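Local atomic coordinates of fiber protein (Duck adenovirus 1, PDB entry 6ITX), a protein that probably mediates attachment of the virus to host cells, the part described being the trimeric C-terminal head of the fiber. Residues F161-D172 with G256-F267; L194-Y203 with P293-A301. All coordinates share one frame; numbering follows the deposited sequence.

Contact 1. Residues F161-D172 with G256-F267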
# COMPACT_ATOMS: atom_id res chain seq x y z
N PHE A 161 8.39 18.17 4.77
CA PHE A 161 8.48 18.26 6.22
C PHE A 161 8.60 16.86 6.82
O PHE A 161 8.13 15.87 6.25
CB PHE A 161 7.29 19.03 6.80
CG PHE A 161 5.94 18.40 6.54
CD1 PHE A 161 5.21 18.75 5.42
CD2 PHE A 161 5.38 17.51 7.45
CE1 PHE A 161 3.94 18.19 5.18
CE2 PHE A 161 4.12 16.94 7.24
CZ PHE A 161 3.40 17.28 6.11
N GLY A 162 9.26 16.79 7.97
CA GLY A 162 9.51 15.54 8.66
C GLY A 162 8.83 15.53 10.02
O GLY A 162 8.80 16.54 10.72
N LEU A 163 8.28 14.38 10.38
CA LEU A 163 7.59 14.19 11.64
C LEU A 163 8.10 12.92 12.28
O LEU A 163 8.60 12.02 11.61
CB LEU A 163 6.08 14.03 11.45
CG LEU A 163 5.35 15.19 10.79
CD1 LEU A 163 4.03 14.69 10.28
CD2 LEU A 163 5.16 16.32 11.80
N VAL A 164 7.96 12.83 13.59
CA VAL A 164 8.26 11.59 14.28
C VAL A 164 7.00 11.15 14.98
O VAL A 164 6.27 11.97 15.55
CB VAL A 164 9.44 11.75 15.27
CG1 VAL A 164 9.76 10.42 15.93
CG2 VAL A 164 10.68 12.30 14.53
N LEU A 165 6.72 9.85 14.90
CA LEU A 165 5.68 9.21 15.68
C LEU A 165 6.37 8.47 16.81
O LEU A 165 7.22 7.61 16.55
CB LEU A 165 4.87 8.21 14.85
CG LEU A 165 4.26 8.69 13.55
CD1 LEU A 165 3.11 7.76 13.19
CD2 LEU A 165 3.82 10.16 13.63
N CYS A 166 6.00 8.77 18.05
CA CYS A 166 6.55 8.10 19.22
C CYS A 166 5.42 7.48 20.02
O CYS A 166 4.98 8.04 21.04
CB CYS A 166 7.37 9.06 20.08
SG CYS A 166 8.37 8.17 21.28
N PRO A 167 4.92 6.32 19.60
CA PRO A 167 3.83 5.67 20.36
C PRO A 167 4.23 5.31 21.79
O PRO A 167 3.34 5.07 22.62
CB PRO A 167 3.51 4.42 19.53
CG PRO A 167 4.65 4.24 18.61
CD PRO A 167 5.30 5.57 18.40
N PHE A 168 5.52 5.27 22.10
CA PHE A 168 6.02 4.98 23.43
C PHE A 168 6.58 6.23 24.11
O PHE A 168 7.48 6.16 24.95
CB PHE A 168 7.09 3.88 23.37
CG PHE A 168 8.23 4.21 22.45
CD1 PHE A 168 9.33 4.91 22.91
CD2 PHE A 168 8.18 3.84 21.11
CE1 PHE A 168 10.37 5.23 22.06
CE2 PHE A 168 9.22 4.15 20.26
CZ PHE A 168 10.32 4.84 20.73
N SER A 169 6.04 7.40 23.75
CA SER A 169 6.51 8.66 24.33
C SER A 169 6.28 8.74 25.83
O SER A 169 6.87 9.62 26.48
CB SER A 169 5.82 9.84 23.66
OG SER A 169 4.42 9.85 23.93
N ALA A 170 5.43 7.89 26.42
CA ALA A 170 5.21 7.98 27.86
C ALA A 170 6.42 7.45 28.63
O ALA A 170 6.84 8.04 29.64
CB ALA A 170 3.93 7.24 28.25
N ARG A 171 7.01 6.35 28.14
CA ARG A 171 8.24 5.81 28.70
C ARG A 171 9.48 6.54 28.19
O ARG A 171 10.51 6.55 28.86
CB ARG A 171 8.34 4.31 28.35
CG ARG A 171 9.68 3.65 28.63
CD ARG A 171 9.51 2.16 28.91
NE ARG A 171 8.13 1.72 28.64
CZ ARG A 171 7.27 1.34 29.58
NH1 ARG A 171 6.03 0.96 29.25
NH2 ARG A 171 7.63 1.33 30.86
N ASP A 172 9.40 7.17 27.02
CA ASP A 172 10.57 7.76 26.37
C ASP A 172 10.26 9.16 25.85
O ASP A 172 10.37 9.45 24.65
CB ASP A 172 11.06 6.85 25.24
CG ASP A 172 12.49 7.11 24.88
OD1 ASP A 172 13.07 8.03 25.50
OD2 ASP A 172 13.03 6.41 24.00
N GLY A 256 18.24 9.04 23.90
CA GLY A 256 17.03 8.50 24.47
C GLY A 256 17.27 7.69 25.74
O GLY A 256 18.39 7.45 26.17
N ALA A 257 16.15 7.27 26.34
CA ALA A 257 16.14 6.50 27.57
C ALA A 257 15.83 5.02 27.36
O ALA A 257 16.01 4.24 28.30
CB ALA A 257 15.13 7.09 28.57
N THR A 258 15.38 4.63 26.17
CA THR A 258 15.07 3.24 25.89
C THR A 258 15.57 2.86 24.49
O THR A 258 15.81 3.71 23.63
CB THR A 258 13.56 2.94 26.02
OG1 THR A 258 12.80 3.99 25.41
CG2 THR A 258 13.16 2.81 27.50
N THR A 259 15.74 1.55 24.30
CA THR A 259 16.26 0.89 23.10
C THR A 259 15.28 0.93 21.89
O THR A 259 15.58 0.31 20.86
CB THR A 259 16.61 -0.57 23.45
OG1 THR A 259 16.79 -1.35 22.26
CG2 THR A 259 15.50 -1.20 24.30
N LEU A 260 14.16 1.64 22.00
CA LEU A 260 13.02 1.44 21.11
C LEU A 260 13.11 2.30 19.85
O LEU A 260 13.73 3.38 19.85
CB LEU A 260 11.72 1.77 21.83
CG LEU A 260 11.34 0.87 22.99
CD1 LEU A 260 9.86 1.06 23.30
CD2 LEU A 260 11.66 -0.59 22.64
N ASN A 261 12.44 1.84 18.79
CA ASN A 261 12.44 2.50 17.48
C ASN A 261 11.17 3.33 17.33
O ASN A 261 10.06 2.80 17.46
CB ASN A 261 12.51 1.47 16.34
CG ASN A 261 13.82 0.73 16.28
OD1 ASN A 261 14.88 1.26 16.63
ND2 ASN A 261 13.77 -0.50 15.80
N ALA A 262 11.34 4.61 17.03
CA ALA A 262 10.19 5.42 16.65
C ALA A 262 10.06 5.35 15.13
O ALA A 262 10.82 4.65 14.47
CB ALA A 262 10.35 6.85 17.16
N ILE A 263 9.09 6.08 14.56
CA ILE A 263 8.89 6.11 13.11
C ILE A 263 9.07 7.54 12.61
O ILE A 263 8.38 8.45 13.07
CB ILE A 263 7.51 5.57 12.71
CG1 ILE A 263 7.38 4.11 13.10
CG2 ILE A 263 7.33 5.70 11.22
CD1 ILE A 263 6.56 3.94 14.35
N TYR A 264 10.00 7.72 11.66
CA TYR A 264 10.19 8.98 10.96
C TYR A 264 9.37 8.98 9.68
O TYR A 264 9.26 7.97 8.98
CB TYR A 264 11.67 9.21 10.61
CG TYR A 264 11.98 10.50 9.88
CD1 TYR A 264 11.80 11.74 10.50
CD2 TYR A 264 12.47 10.49 8.58
CE1 TYR A 264 12.10 12.94 9.84
CE2 TYR A 264 12.78 11.69 7.91
CZ TYR A 264 12.59 12.91 8.54
OH TYR A 264 12.88 14.10 7.88
N MET A 265 8.77 10.12 9.38
CA MET A 265 7.91 10.25 8.21
C MET A 265 8.21 11.58 7.57
O MET A 265 8.01 12.63 8.19
CB MET A 265 6.45 10.18 8.62
CG MET A 265 6.15 8.89 9.33
SD MET A 265 4.41 8.60 9.41
CE MET A 265 4.38 6.89 9.00
N VAL A 266 8.72 11.56 6.34
CA VAL A 266 8.95 12.79 5.60
C VAL A 266 7.92 12.85 4.48
O VAL A 266 7.69 11.85 3.78
CB VAL A 266 10.39 12.90 5.09
CG1 VAL A 266 10.82 11.65 4.37
CG2 VAL A 266 10.53 14.13 4.20
N PHE A 267 7.26 14.00 4.36
CA PHE A 267 6.22 14.25 3.37
C PHE A 267 6.78 15.18 2.31
O PHE A 267 7.38 16.21 2.65
CB PHE A 267 4.99 14.91 4.00
CG PHE A 267 4.28 14.06 5.00
CD1 PHE A 267 4.82 13.83 6.24
CD2 PHE A 267 3.06 13.50 4.69
CE1 PHE A 267 4.16 13.05 7.15
CE2 PHE A 267 2.39 12.71 5.59
CZ PHE A 267 2.93 12.48 6.83
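A257 and T258 meet the carboxylate of D172 where the two segments run as loops, although the loop around 256-258 is poorly ordered. A257 N points its hydrogen almost straight at D172 OD1 (3.3 Å) but comes from above the carboxylate plane, and T258 OG1 gives a weak hydrogen bond to D172 OD2 at 2.8 Å. A short acidic side chain suits this place because its two oxygens can each serve a different donor. Further along, L260 lies on one face of the F168 ring, its CB 3.7 Å from the centroid, while C166 SG covers the opposite face. With CG set between the backbone N and the carbonyl carbon (chi1 56°), the F168 ring projects across to the other segment, where N261 O and A262 N lie at its edge. N261 turns its side chain away, to A198 and R207. A262 begins the strand, its small methyl fitting beside V164 CG1 and L165 O; the paired ladder starts one residue on, where I263 exchanges two backbone bonds with L165. The ring of Y264, on the other side of the sheet, reaches over the backbone of L163 and G162. G162 has no side chain to obstruct it, and Y264 OH lies 3.7 Å from G162 CA and is hydrogen-bonded to K218 N. M265 pairs with L163 and brings its flexible thioether to L165, M265 SD to L165 CD1 at 4.1 Å. Beyond V266, F267 makes the last pair of these two segments, with F161. Their rings are nearly parallel (9°) but slid apart, centroids 4.7 Å from each other, and F267 CB sits over the F161 face. The chemistry divides accordingly: six backbone hydrogen bonds fix the register, apolar side chains such as L163, L165, M265 and F267 bury one face of the sheet, and polar side-chain bonding across the contact is confined to the loop end.

Contact 2. Residues L194-Y203 with P293-A301. With GLN (glutamine), chain G.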
# COMPACT_ATOMS: atom_id res chain seq x y z
N LEU A 194 3.62 -0.10 23.42
CA LEU A 194 4.92 -0.70 23.13
C LEU A 194 4.86 -1.65 21.93
O LEU A 194 5.90 -1.93 21.33
CB LEU A 194 5.43 -1.45 24.36
CG LEU A 194 5.65 -0.60 25.61
CD1 LEU A 194 6.22 -1.47 26.70
CD2 LEU A 194 6.58 0.57 25.33
N TYR A 195 3.68 -2.13 21.56
CA TYR A 195 3.58 -3.03 20.42
C TYR A 195 3.76 -2.30 19.10
O TYR A 195 3.89 -2.96 18.06
CB TYR A 195 2.24 -3.77 20.41
CG TYR A 195 2.21 -4.99 21.31
CD1 TYR A 195 2.89 -5.00 22.52
CD2 TYR A 195 1.49 -6.12 20.94
CE1 TYR A 195 2.87 -6.12 23.35
CE2 TYR A 195 1.45 -7.24 21.76
CZ TYR A 195 2.14 -7.24 22.96
OH TYR A 195 2.11 -8.35 23.78
N PHE A 196 3.76 -0.97 19.14
CA PHE A 196 3.81 -0.13 17.95
C PHE A 196 5.15 0.59 17.80
O PHE A 196 5.26 1.54 17.01
CB PHE A 196 2.67 0.89 17.98
CG PHE A 196 1.30 0.29 17.90
CD1 PHE A 196 0.65 -0.14 19.05
CD2 PHE A 196 0.64 0.19 16.68
CE1 PHE A 196 -0.61 -0.67 18.99
CE2 PHE A 196 -0.63 -0.35 16.61
CZ PHE A 196 -1.26 -0.78 17.78
N ALA A 197 6.17 0.19 18.55
CA ALA A 197 7.51 0.55 18.15
C ALA A 197 7.93 -0.33 16.98
O ALA A 197 7.47 -1.47 16.84
CB ALA A 197 8.48 0.39 19.32
N ALA A 198 8.80 0.20 16.13
CA ALA A 198 9.21 -0.56 14.95
C ALA A 198 10.11 -1.73 15.34
O ALA A 198 10.99 -1.60 16.19
CB ALA A 198 9.91 0.35 13.95
N ASN A 199 9.88 -2.89 14.70
CA ASN A 199 10.55 -4.13 15.09
C ASN A 199 12.05 -3.94 15.23
O ASN A 199 12.70 -3.34 14.38
CB ASN A 199 10.28 -5.22 14.05
CG ASN A 199 10.95 -6.54 14.42
OD1 ASN A 199 12.07 -6.85 13.96
ND2 ASN A 199 10.28 -7.33 15.24
N ALA A 200 12.61 -4.49 16.32
CA ALA A 200 14.04 -4.28 16.58
C ALA A 200 14.92 -5.06 15.61
O ALA A 200 15.88 -4.51 15.06
CB ALA A 200 14.38 -4.64 18.03
N ILE A 201 14.62 -6.35 15.37
CA ILE A 201 15.47 -7.13 14.48
C ILE A 201 15.46 -6.53 13.08
O ILE A 201 16.50 -6.20 12.51
CB ILE A 201 15.04 -8.61 14.45
CG1 ILE A 201 15.60 -9.40 15.64
CG2 ILE A 201 15.56 -9.27 13.20
CD1 ILE A 201 14.83 -9.25 16.88
N SER A 202 14.27 -6.36 12.51
CA SER A 202 14.20 -6.06 11.08
C SER A 202 14.59 -4.63 10.71
O SER A 202 14.82 -4.36 9.52
CB SER A 202 12.80 -6.37 10.57
OG SER A 202 12.60 -7.77 10.64
N TYR A 203 14.70 -3.71 11.68
CA TYR A 203 15.07 -2.34 11.39
C TYR A 203 16.45 -1.96 11.92
O TYR A 203 16.85 -0.80 11.78
CB TYR A 203 14.00 -1.38 11.93
CG TYR A 203 12.72 -1.45 11.14
CD1 TYR A 203 12.70 -1.06 9.81
CD2 TYR A 203 11.55 -1.93 11.70
CE1 TYR A 203 11.54 -1.12 9.06
CE2 TYR A 203 10.38 -2.00 10.95
CZ TYR A 203 10.38 -1.59 9.63
OH TYR A 203 9.23 -1.65 8.85
N PRO A 293 -6.44 10.66 5.15
CA PRO A 293 -5.67 9.67 5.89
C PRO A 293 -4.83 8.89 4.90
O PRO A 293 -5.35 8.37 3.91
CB PRO A 293 -6.74 8.79 6.56
CG PRO A 293 -8.03 9.52 6.38
CD PRO A 293 -7.89 10.39 5.18
N ILE A 294 -3.52 8.83 5.14
CA ILE A 294 -2.60 8.11 4.26
C ILE A 294 -2.30 6.76 4.90
O ILE A 294 -1.69 6.72 5.98
CB ILE A 294 -1.31 8.91 4.01
CG1 ILE A 294 -1.63 10.32 3.50
CG2 ILE A 294 -0.37 8.13 3.05
CD1 ILE A 294 -0.49 11.31 3.64
N PRO A 295 -2.67 5.65 4.28
CA PRO A 295 -2.36 4.34 4.88
C PRO A 295 -0.92 3.91 4.60
O PRO A 295 -0.38 4.14 3.52
CB PRO A 295 -3.35 3.40 4.20
CG PRO A 295 -3.62 4.05 2.91
CD PRO A 295 -3.59 5.53 3.14
N PHE A 296 -0.31 3.30 5.61
CA PHE A 296 1.05 2.76 5.52
C PHE A 296 1.16 1.57 6.46
O PHE A 296 0.36 1.40 7.38
CB PHE A 296 2.09 3.82 5.90
CG PHE A 296 1.96 4.30 7.33
CD1 PHE A 296 1.05 5.29 7.67
CD2 PHE A 296 2.73 3.73 8.34
CE1 PHE A 296 0.91 5.72 8.97
CE2 PHE A 296 2.60 4.15 9.65
CZ PHE A 296 1.69 5.15 9.97
N THR A 297 2.20 0.75 6.23
CA THR A 297 2.43 -0.46 7.02
C THR A 297 3.90 -0.58 7.38
O THR A 297 4.78 -0.33 6.55
CB THR A 297 1.98 -1.71 6.24
OG1 THR A 297 0.55 -1.76 6.15
CG2 THR A 297 2.49 -2.98 6.92
N TYR A 298 4.19 -0.96 8.62
CA TYR A 298 5.54 -1.35 9.00
C TYR A 298 5.46 -2.51 9.99
O TYR A 298 4.40 -2.80 10.55
CB TYR A 298 6.35 -0.18 9.61
CG TYR A 298 5.74 0.36 10.88
CD1 TYR A 298 4.73 1.30 10.83
CD2 TYR A 298 6.17 -0.07 12.12
CE1 TYR A 298 4.15 1.79 11.97
CE2 TYR A 298 5.61 0.43 13.28
CZ TYR A 298 4.60 1.36 13.20
OH TYR A 298 4.01 1.87 14.34
N VAL A 299 6.62 -3.14 10.22
CA VAL A 299 6.70 -4.26 11.16
C VAL A 299 6.67 -3.73 12.58
O VAL A 299 7.50 -2.91 12.99
CB VAL A 299 7.97 -5.09 10.92
CG1 VAL A 299 7.82 -6.45 11.56
CG2 VAL A 299 8.27 -5.24 9.46
N GLY A 300 5.70 -4.21 13.36
CA GLY A 300 5.61 -3.87 14.77
C GLY A 300 6.61 -4.65 15.61
O GLY A 300 7.37 -5.49 15.13
N ALA A 301 6.61 -4.34 16.91
CA ALA A 301 7.58 -4.94 17.83
C ALA A 301 7.35 -6.44 18.01
O ALA A 301 6.22 -6.95 17.98
CB ALA A 301 7.53 -4.26 19.17
OXT ALA A 301 8.34 -7.16 18.17
N GLN G . 7.78 -8.92 19.53
CA GLN G . 7.27 -10.11 18.88
C GLN G . 7.72 -11.37 19.65
O GLN G . 7.70 -11.43 20.89
CB GLN G . 7.73 -10.18 17.40
CG GLN G . 6.96 -9.28 16.38
CD GLN G . 7.07 -9.76 14.92
OE1 GLN G . 7.58 -10.85 14.64
NE2 GLN G . 6.57 -8.95 13.99
O HOH W 1 3.58 -6.01 17.12
O HOH W 2 10.62 -5.90 18.38
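Y298 and F196 meet through a hydrogen bond from the phenol to a backbone carbonyl, Y298 OH to F196 O at 3.0 Å, with the donor tilted from the carbonyl plane. The tyrosine suits a buried place like this: its ring packs against A198 while its hydroxyl satisfies a loop carbonyl. Next along the tail, V299 O accepts the N-H of N199 (N199 N to V299 O 2.9 Å), and V299 N gives a weak hydrogen bond to Y203 OH at 3.3 Å. V299 also sets its branched side chain against N199 CB and Y203 CE2. The terminal A301 N bonds to Y195 O at 3.3 Å.

Behind this shell, N199 is the N-cap of the short helix 200-203. Its CG stands opposite the backbone N (chi1 -180°), and N199 OD1 takes the hydrogen of S202 N at 2.7 Å, leaving ND2 for a weak bond to G300 O. One water links Y195 O with A301 O, and another links A200 N with A301 OXT. A bound glutamine lies beside V299, G300 and A301, its NE2 3.7 Å from V299 CG1; G133 completes the pocket.

The strand 288-299 pairs with strand 134-144 and ends beside this loop, A198 and Y203 rest on P250 of strand 241-253, and a neighbouring subunit packs its P293 on Y203 and V299.

Overall arrangement
Both contacts are largely buried, but contact 1 lies nearer the chain centre and contact 2 at the C-terminal end, where the terminal carboxylate meets water, near a bound glutamine. Contact 1 joins two strands by a regular ladder, with its exposed part at the loop end, R171 and the 256-258 loop; contact 2 binds a loop and short helix to the end of a strand by scattered bonds, several using side chains. They meet directly: I263 packs on Y298, M265 on F296, and P167 on the backbone of F196. Strands 262-271 and 288-299 thus share one apolar layer. Other subunits approach contact 2, whereas contact 1 stays within its own chain.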